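Local structure of beta-galactosidase/beta-glucuronidase (Faecalibacterium prausnitzii L2-6, 6MVF) at residues A[511-514]-A[515-519]; A[286-290]-A[291-295]. The protein binds flavin mononucleotide and probably hydrolyses beta-glucuronides, as a glycoside hydrolase family 2 enzyme of a human gut bacterium. All blocks are in the same frame, centred on the assembly; numbering follows the deposited sequence.

Interaction 1 of 2, residues A[511-514]-A[515-519]; sequences ALYH and EYMAQ
Tyr513 and Met517, one helical turn apart, show how an i to i+4 spacing can set a thioether chain over an aromatic ring. Met517 CG sits above one face of the Tyr513 ring, displaced toward its rim, 4.1 Å from the centroid in a CH-pi contact; its nearest ring atom is CE1. Beyond it the sulfur makes a more distant Met-aromatic contact, SD lying 5.0 Å from the same centroid and 25° off the ring normal. Tyr513 swings its ring anti to its own backbone N (chi1 173°), which brings it along the helix toward Met517. Four successive i to i+4 backbone bonds carry the helix through this turn, from Glu515 N to Ala511 O (2.7 Å) through to Ala518 N on His514 O (2.9 Å). They belong to helix 507-522 of the family's TIM barrel domain, whose flank facing helix 566-575 carries His514, hydrogen-bonded through ND1 to Tyr571 OH. Among the polar chains, Glu515 reaches back along its own helix with its chain extended beyond CG: CG lies beside the Ala511 carbonyl, and OE1 comes within 3.6 Å of Leu512 CD2. Its OE2 is gripped twice, by a hydrogen bond with Tyr601 OH and a salt bridge from Lys599, which probably stabilises the carboxylate.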
ATOM      1  N   ALA A 511     -11.175  36.344  17.568  1.00 29.49           N
ATOM      2  CA  ALA A 511     -10.141  35.861  18.487  1.00 28.72           C
ATOM      3  C   ALA A 511     -10.334  36.427  19.889  1.00 27.14           C
ATOM      4  O   ALA A 511     -10.125  35.713  20.875  1.00 30.58           O
ATOM      5  CB  ALA A 511      -8.742  36.196  17.961  1.00 22.89           C
ATOM      6  N   LEU A 512     -10.739  37.701  19.998  1.00 28.12           N
ATOM      7  CA  LEU A 512     -11.033  38.296  21.302  1.00 26.19           C
ATOM      8  C   LEU A 512     -12.203  37.595  21.976  1.00 26.26           C
ATOM      9  O   LEU A 512     -12.179  37.359  23.185  1.00 31.50           O
ATOM     10  CB  LEU A 512     -11.342  39.792  21.155  1.00 23.58           C
ATOM     11  CG  LEU A 512     -10.201  40.762  20.861  1.00 29.06           C
ATOM     12  CD1 LEU A 512     -10.759  42.151  20.565  1.00 30.52           C
ATOM     13  CD2 LEU A 512      -9.212  40.820  22.016  1.00 28.38           C
ATOM     14  N   TYR A 513     -13.250  37.294  21.213  1.00 28.11           N
ATOM     15  CA  TYR A 513     -14.391  36.568  21.752  1.00 29.53           C
ATOM     16  C   TYR A 513     -13.956  35.228  22.352  1.00 33.80           C
ATOM     17  O   TYR A 513     -14.336  34.885  23.482  1.00 27.77           O
ATOM     18  CB  TYR A 513     -15.432  36.377  20.637  1.00 29.07           C
ATOM     19  CG  TYR A 513     -16.590  35.492  21.014  1.00 28.38           C
ATOM     20  CD1 TYR A 513     -16.494  34.114  20.897  1.00 27.30           C
ATOM     21  CD2 TYR A 513     -17.781  36.035  21.504  1.00 28.82           C
ATOM     22  CE1 TYR A 513     -17.545  33.296  21.260  1.00 31.63           C
ATOM     23  CE2 TYR A 513     -18.846  35.229  21.865  1.00 25.55           C
ATOM     24  CZ  TYR A 513     -18.719  33.857  21.738  1.00 32.71           C
ATOM     25  OH  TYR A 513     -19.756  33.035  22.075  1.00 31.72           O
ATOM     26  N   HIS A 514     -13.135  34.464  21.614  1.00 29.89           N
ATOM     27  CA  HIS A 514     -12.739  33.139  22.082  1.00 28.56           C
ATOM     28  C   HIS A 514     -11.610  33.187  23.103  1.00 28.15           C
ATOM     29  O   HIS A 514     -11.500  32.274  23.928  1.00 27.63           O
ATOM     30  CB  HIS A 514     -12.361  32.260  20.901  1.00 27.19           C
ATOM     31  CG  HIS A 514     -13.540  31.774  20.125  1.00 22.58           C
ATOM     32  ND1 HIS A 514     -14.519  30.979  20.683  1.00 23.51           N
ATOM     33  CD2 HIS A 514     -13.911  31.984  18.841  1.00 23.62           C
ATOM     34  CE1 HIS A 514     -15.431  30.701  19.769  1.00 26.00           C
ATOM     35  NE2 HIS A 514     -15.087  31.300  18.642  1.00 25.29           N
ATOM     36  N   GLU A 515     -10.776  34.229  23.083  1.00 29.23           N
ATOM     37  CA  GLU A 515      -9.865  34.456  24.203  1.00 30.66           C
ATOM     38  C   GLU A 515     -10.628  34.492  25.524  1.00 33.57           C
ATOM     39  O   GLU A 515     -10.228  33.851  26.507  1.00 31.14           O
ATOM     40  CB  GLU A 515      -9.077  35.754  24.001  1.00 29.14           C
ATOM     41  CG  GLU A 515      -7.914  35.622  23.015  1.00 33.76           C
ATOM     42  CD  GLU A 515      -7.307  36.969  22.601  1.00 39.75           C
ATOM     43  OE1 GLU A 515      -7.432  37.977  23.340  1.00 42.19           O
ATOM     44  OE2 GLU A 515      -6.697  37.015  21.515  1.00 38.87           O
ATOM     45  N   TYR A 516     -11.749  35.222  25.560  1.00 34.37           N
ATOM     46  CA  TYR A 516     -12.523  35.311  26.795  1.00 31.59           C
ATOM     47  C   TYR A 516     -13.173  33.971  27.134  1.00 28.89           C
ATOM     48  O   TYR A 516     -13.121  33.527  28.284  1.00 33.03           O
ATOM     49  CB  TYR A 516     -13.570  36.427  26.688  1.00 25.98           C
ATOM     50  CG  TYR A 516     -14.505  36.550  27.885  1.00 24.76           C
ATOM     51  CD1 TYR A 516     -15.572  35.667  28.052  1.00 25.65           C
ATOM     52  CD2 TYR A 516     -14.331  37.555  28.839  1.00 24.43           C
ATOM     53  CE1 TYR A 516     -16.435  35.763  29.135  1.00 29.14           C
ATOM     54  CE2 TYR A 516     -15.201  37.678  29.925  1.00 26.81           C
ATOM     55  CZ  TYR A 516     -16.249  36.766  30.066  1.00 34.40           C
ATOM     56  OH  TYR A 516     -17.120  36.840  31.128  1.00 32.83           O
ATOM     57  N   MET A 517     -13.790  33.311  26.150  1.00 28.71           N
ATOM     58  CA  MET A 517     -14.557  32.099  26.439  1.00 27.69           C
ATOM     59  C   MET A 517     -13.655  30.948  26.863  1.00 30.28           C
ATOM     60  O   MET A 517     -14.015  30.172  27.757  1.00 34.10           O
ATOM     61  CB  MET A 517     -15.388  31.694  25.224  1.00 26.09           C
ATOM     62  CG  MET A 517     -16.390  32.746  24.809  1.00 33.74           C
ATOM     63  SD  MET A 517     -17.591  33.102  26.118  1.00 34.55           S
ATOM     64  CE  MET A 517     -18.628  31.637  26.049  1.00 27.21           C
ATOM     65  N   ALA A 518     -12.503  30.797  26.210  1.00 22.56           N
ATOM     66  CA  ALA A 518     -11.554  29.764  26.597  1.00 26.76           C
ATOM     67  C   ALA A 518     -11.234  29.861  28.076  1.00 30.33           C
ATOM     68  O   ALA A 518     -11.220  28.853  28.791  1.00 27.88           O
ATOM     69  CB  ALA A 518     -10.267  29.886  25.770  1.00 27.31           C
ATOM     70  N   GLN A 519     -10.975  31.084  28.549  1.00 27.77           N
ATOM     71  CA  GLN A 519     -10.655  31.305  29.949  1.00 26.60           C
ATOM     72  C   GLN A 519     -11.901  31.194  30.833  1.00 27.47           C
ATOM     73  O   GLN A 519     -11.812  30.710  31.964  1.00 24.88           O
ATOM     74  CB  GLN A 519      -9.980  32.675  30.098  1.00 25.75           C
ATOM     75  CG  GLN A 519      -9.519  32.973  31.508  1.00 22.36           C
ATOM     76  CD  GLN A 519      -8.467  31.994  31.949  1.00 35.14           C
ATOM     77  OE1 GLN A 519      -7.498  31.757  31.218  1.00 31.49           O
ATOM     78  NE2 GLN A 519      -8.662  31.380  33.129  1.00 27.77           N
TER

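Interaction 2 of 2, residues A[286-290]-A[291-295]; sequences GFSIN and GEATP
Thr294 N donates to Phe287 O at 2.9 Å, and two further backbone bonds, both 3.1 Å, link Ile289 and Glu292: Ile289 N to Glu292 O, and Glu292 N to Ile289 O. The Glu292 carbonyl oxygen takes a second donor, the Thr294 hydroxyl, OG1 to O 3.0 Å. The hydroxyl and Ile289 N reach this oxygen from opposite faces of the carbonyl plane. This set illustrates a beta hairpin with a two-residue loop, a type I' turn over Asn290 and Gly291 joining strands 286-289 and 292-300; the second strand goes on into the TIM barrel. Both turn residues have positive phi, a backbone shape glycine adopts readily at the second of them. Asn290 is tied down by its amide, ND2 bonding to Trp246 O and OD1 receiving Ser278 N. One step from the turn, Ser288 and Ala293 form a non-hydrogen-bonded pair, and Ser288 CA also makes a CA-H...O contact with Glu292 O at 3.2 Å. With Thr294 OG1 set beside the backbone N (chi1 -49°), the hydroxyl reaches back to Glu292 and also lies 3.9 Å from Ile289 CG2. A valine in place of Thr294 would probably leave the Glu292 carbonyl oxygen without its second donor, with Ile289 N remaining as its partner. Farther out, the Phe287 ring presents an edge to Thr294 O, which lies in the ring plane 3.1 Å from CD2, while the ring packs against Val281 and against Leu392 and Phe393 of barrel strand 391-398.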
ATOM      1  N   GLY A 286     -19.181  18.716  37.338  1.00 33.38           N
ATOM      2  CA  GLY A 286     -18.910  18.591  35.921  1.00 30.17           C
ATOM      3  C   GLY A 286     -18.812  17.136  35.489  1.00 28.30           C
ATOM      4  O   GLY A 286     -19.465  16.251  36.044  1.00 31.60           O
ATOM      5  N   PHE A 287     -17.964  16.891  34.493  1.00 28.25           N
ATOM      6  CA  PHE A 287     -17.840  15.584  33.857  1.00 29.06           C
ATOM      7  C   PHE A 287     -16.650  14.803  34.415  1.00 30.62           C
ATOM      8  O   PHE A 287     -15.567  15.361  34.622  1.00 31.35           O
ATOM      9  CB  PHE A 287     -17.705  15.744  32.337  1.00 25.57           C
ATOM     10  CG  PHE A 287     -17.522  14.458  31.606  1.00 27.18           C
ATOM     11  CD1 PHE A 287     -18.610  13.697  31.248  1.00 28.57           C
ATOM     12  CD2 PHE A 287     -16.253  14.007  31.278  1.00 30.57           C
ATOM     13  CE1 PHE A 287     -18.436  12.513  30.581  1.00 29.46           C
ATOM     14  CE2 PHE A 287     -16.072  12.827  30.610  1.00 26.51           C
ATOM     15  CZ  PHE A 287     -17.166  12.074  30.265  1.00 26.92           C
ATOM     16  N   SER A 288     -16.868  13.511  34.669  1.00 27.03           N
ATOM     17  CA  SER A 288     -15.820  12.563  35.020  1.00 31.08           C
ATOM     18  C   SER A 288     -15.952  11.351  34.123  1.00 30.64           C
ATOM     19  O   SER A 288     -17.064  10.917  33.812  1.00 31.75           O
ATOM     20  CB  SER A 288     -15.901  12.062  36.475  1.00 32.61           C
ATOM     21  OG  SER A 288     -16.009  13.115  37.407  1.00 43.21           O
ATOM     22  N   ILE A 289     -14.827  10.770  33.734  1.00 32.32           N
ATOM     23  CA  ILE A 289     -14.857   9.494  33.037  1.00 32.65           C
ATOM     24  C   ILE A 289     -13.884   8.559  33.739  1.00 31.69           C
ATOM     25  O   ILE A 289     -12.768   8.967  34.083  1.00 29.50           O
ATOM     26  CB  ILE A 289     -14.540   9.651  31.540  1.00 27.12           C
ATOM     27  CG1 ILE A 289     -14.538   8.281  30.856  1.00 30.85           C
ATOM     28  CG2 ILE A 289     -13.253  10.417  31.349  1.00 23.78           C
ATOM     29  CD1 ILE A 289     -14.561   8.372  29.326  1.00 34.89           C
ATOM     30  N   ASN A 290     -14.338   7.333  34.022  1.00 30.37           N
ATOM     31  CA  ASN A 290     -13.515   6.324  34.696  1.00 32.40           C
ATOM     32  C   ASN A 290     -12.955   6.853  36.011  1.00 34.77           C
ATOM     33  O   ASN A 290     -11.808   6.568  36.365  1.00 30.78           O
ATOM     34  CB  ASN A 290     -12.375   5.830  33.790  1.00 24.64           C
ATOM     35  CG  ASN A 290     -12.888   5.124  32.534  1.00 31.76           C
ATOM     36  OD1 ASN A 290     -13.891   4.407  32.582  1.00 28.41           O
ATOM     37  ND2 ASN A 290     -12.213   5.340  31.401  1.00 30.17           N
ATOM     38  N   GLY A 291     -13.747   7.667  36.711  1.00 33.56           N
ATOM     39  CA  GLY A 291     -13.389   8.139  38.030  1.00 29.07           C
ATOM     40  C   GLY A 291     -12.488   9.355  38.090  1.00 32.10           C
ATOM     41  O   GLY A 291     -12.113   9.770  39.192  1.00 32.68           O
ATOM     42  N   GLU A 292     -12.121   9.943  36.965  1.00 32.54           N
ATOM     43  CA  GLU A 292     -11.252  11.109  36.963  1.00 36.75           C
ATOM     44  C   GLU A 292     -12.022  12.316  36.448  1.00 35.88           C
ATOM     45  O   GLU A 292     -12.676  12.240  35.401  1.00 33.85           O
ATOM     46  CB  GLU A 292     -10.004  10.867  36.113  1.00 36.22           C
ATOM     47  CG  GLU A 292      -9.085  12.069  36.064  1.00 55.40           C
ATOM     48  CD  GLU A 292      -7.667  11.727  35.637  1.00 76.61           C
ATOM     49  OE1 GLU A 292      -7.259  10.552  35.811  1.00 79.50           O
ATOM     50  OE2 GLU A 292      -6.965  12.639  35.128  1.00 76.19           O
ATOM     51  N   ALA A 293     -11.944  13.423  37.187  1.00 37.66           N
ATOM     52  CA  ALA A 293     -12.548  14.680  36.754  1.00 31.98           C
ATOM     53  C   ALA A 293     -11.894  15.171  35.470  1.00 32.80           C
ATOM     54  O   ALA A 293     -10.681  15.393  35.429  1.00 30.64           O
ATOM     55  CB  ALA A 293     -12.404  15.729  37.848  1.00 25.18           C
ATOM     56  N   THR A 294     -12.699  15.332  34.420  1.00 30.93           N
ATOM     57  CA  THR A 294     -12.191  15.665  33.091  1.00 32.53           C
ATOM     58  C   THR A 294     -13.153  16.624  32.411  1.00 32.96           C
ATOM     59  O   THR A 294     -14.079  16.200  31.706  1.00 32.04           O
ATOM     60  CB  THR A 294     -12.003  14.413  32.233  1.00 30.53           C
ATOM     61  OG1 THR A 294     -11.279  13.427  32.973  1.00 39.05           O
ATOM     62  CG2 THR A 294     -11.241  14.739  30.950  1.00 22.94           C
ATOM     63  N   PRO A 295     -12.969  17.930  32.595  1.00 35.27           N
ATOM     64  CA  PRO A 295     -13.879  18.882  31.942  1.00 30.73           C
ATOM     65  C   PRO A 295     -13.877  18.668  30.430  1.00 30.01           C
ATOM     66  O   PRO A 295     -12.820  18.489  29.818  1.00 26.32           O
ATOM     67  CB  PRO A 295     -13.308  20.250  32.340  1.00 28.40           C
ATOM     68  CG  PRO A 295     -12.577  20.000  33.625  1.00 21.93           C
ATOM     69  CD  PRO A 295     -11.987  18.606  33.466  1.00 26.30           C
TER

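How the interactions relate
Both contacts are local and belong to the TIM barrel domain, yet they hold different elements. Interaction 1 lies within a single helix, 507-522, and most of its residues are buried among neighbouring helices and strand 482-487; interaction 2 ties two strands of a hairpin, with Phe287 and Ile289 buried but Gly291, Glu292 and Ala293 exposed. Their centres are 24 Å apart and they do not touch. Each rests on backbone hydrogen bonds, but the side-chain chemistry differs: an aromatic ring meets a thioether in the helix, whereas in the hairpin a hydroxyl supplements the backbone ladder. Carboxylate pairing with lysine belongs to interaction 1, amide bonding to neighbouring backbone to interaction 2.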